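Local coordinates for protein bvu-3222 (Bacteroides vulgatus ATCC 8482, PDB 3FYF) that is of unknown function but belongs to the DUF4251 family and is probably a periplasmic protein made with a signal peptide, at residues B[148-151]-B[155-158]. Numbering follows the deposited sequence.
Sequences TINP and GNTL
Asn150 reaches over the backbone of Gly155 with its side-chain amide. CG lies anti to the backbone N (chi1 180°), which swings the amide toward the returning chain. OD1 of Asn150 accepts a hydrogen bond from N of Gly155 at 3.0 Å, with the donor well above the amide plane. OD1 of Asn150 also lies 3.0 Å from O of Gly155, an acceptor pair that offers no bond. The O of Gly155 is instead held by OG1 of Thr157 at 2.7 Å. That hydroxyl packs against CD of Pro151. With an alanine at Asn150 the Gly155 N-H would probably lose this acceptor, and the turn would be freer to shift.

The Asn156 side chain lies roughly perpendicular to that of Thr148, its CG 3.4 Å from the CG2 methyl of Thr148. A water links OD1 of Asn156 to O of Thr148. Ile149 and Leu158 run alongside each other on one face of the sheet, and CD1 of Ile149 meets CD2 of Leu158 at 3.8 Å. Phe88 touches both from a loop.

Ile149 N gives a nearly straight bond to Leu158 O (2.8 Å). O of Ile149 accepts from N of Thr157 at 3.2 Å and, weakly, from N of Leu158. Two residues thus face one, a classic beta bulge, where the loop after strand 144-151 enters antiparallel strand 158-166 of the curled sheet.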
loop_
_atom_site.group_PDB
_atom_site.type_symbol
_atom_site.label_atom_id
_atom_site.label_comp_id
_atom_site.label_asym_id
_atom_site.label_seq_id
_atom_site.Cartn_x
_atom_site.Cartn_y
_atom_site.Cartn_z
ATOM N N THR B 148 -8.272 7.570 5.048
ATOM C CA THR B 148 -8.765 8.353 3.911
ATOM C C THR B 148 -9.223 9.743 4.386
ATOM O O THR B 148 -10.006 9.863 5.330
ATOM C CB THR B 148 -9.884 7.605 3.134
ATOM O OG1 THR B 148 -9.402 6.326 2.698
ATOM C CG2 THR B 148 -10.320 8.378 1.906
ATOM N N ILE B 149 -8.713 10.779 3.723
ATOM C CA ILE B 149 -8.975 12.169 4.078
ATOM C C ILE B 149 -9.834 12.879 3.016
ATOM O O ILE B 149 -9.517 12.866 1.828
ATOM C CB ILE B 149 -7.642 12.932 4.315
ATOM C CG1 ILE B 149 -6.859 12.281 5.462
ATOM C CG2 ILE B 149 -7.894 14.410 4.620
ATOM C CD1 ILE B 149 -5.357 12.256 5.243
ATOM N N ASN B 150 -10.922 13.489 3.473
ATOM C CA ASN B 150 -11.825 14.280 2.637
ATOM C C ASN B 150 -11.816 15.770 3.067
ATOM O O ASN B 150 -12.492 16.138 4.022
ATOM C CB ASN B 150 -13.234 13.673 2.739
ATOM C CG ASN B 150 -14.281 14.413 1.906
ATOM O OD1 ASN B 150 -14.046 15.503 1.382
ATOM N ND2 ASN B 150 -15.453 13.804 1.785
ATOM N N PRO B 151 -11.055 16.626 2.359
ATOM C CA PRO B 151 -10.982 18.044 2.729
ATOM C C PRO B 151 -12.115 18.919 2.168
ATOM O O PRO B 151 -12.465 18.814 0.997
ATOM C CB PRO B 151 -9.632 18.478 2.158
ATOM C CG PRO B 151 -9.430 17.612 0.972
ATOM C CD PRO B 151 -10.187 16.321 1.208
ATOM N N GLY B 155 -14.729 15.691 -1.553
ATOM C CA GLY B 155 -14.627 14.285 -1.931
ATOM C C GLY B 155 -13.379 13.667 -1.314
ATOM O O GLY B 155 -12.471 14.392 -0.880
ATOM N N ASN B 156 -13.340 12.335 -1.249
ATOM C CA ASN B 156 -12.125 11.615 -0.868
ATOM C C ASN B 156 -11.011 11.905 -1.861
ATOM O O ASN B 156 -11.167 11.704 -3.069
ATOM C CB ASN B 156 -12.380 10.114 -0.789
ATOM C CG ASN B 156 -13.116 9.713 0.474
ATOM O OD1 ASN B 156 -13.063 10.410 1.494
ATOM N ND2 ASN B 156 -13.785 8.566 0.425
ATOM N N THR B 157 -9.900 12.404 -1.339
ATOM C CA THR B 157 -8.837 12.934 -2.172
ATOM C C THR B 157 -7.502 12.246 -1.893
ATOM O O THR B 157 -6.723 12.022 -2.815
ATOM C CB THR B 157 -8.698 14.468 -1.977
ATOM O OG1 THR B 157 -9.995 15.045 -1.798
ATOM C CG2 THR B 157 -8.036 15.113 -3.189
ATOM N N LEU B 158 -7.250 11.900 -0.632
ATOM C CA LEU B 158 -5.948 11.364 -0.239
ATOM C C LEU B 158 -6.058 10.221 0.771
ATOM O O LEU B 158 -6.731 10.340 1.787
ATOM C CB LEU B 158 -5.057 12.493 0.310
ATOM C CG LEU B 158 -3.572 12.210 0.566
ATOM C CD1 LEU B 158 -2.693 13.361 0.106
ATOM C CD2 LEU B 158 -3.315 11.892 2.023
HETATM O O HOH W 1 -12.741 10.267 4.297
#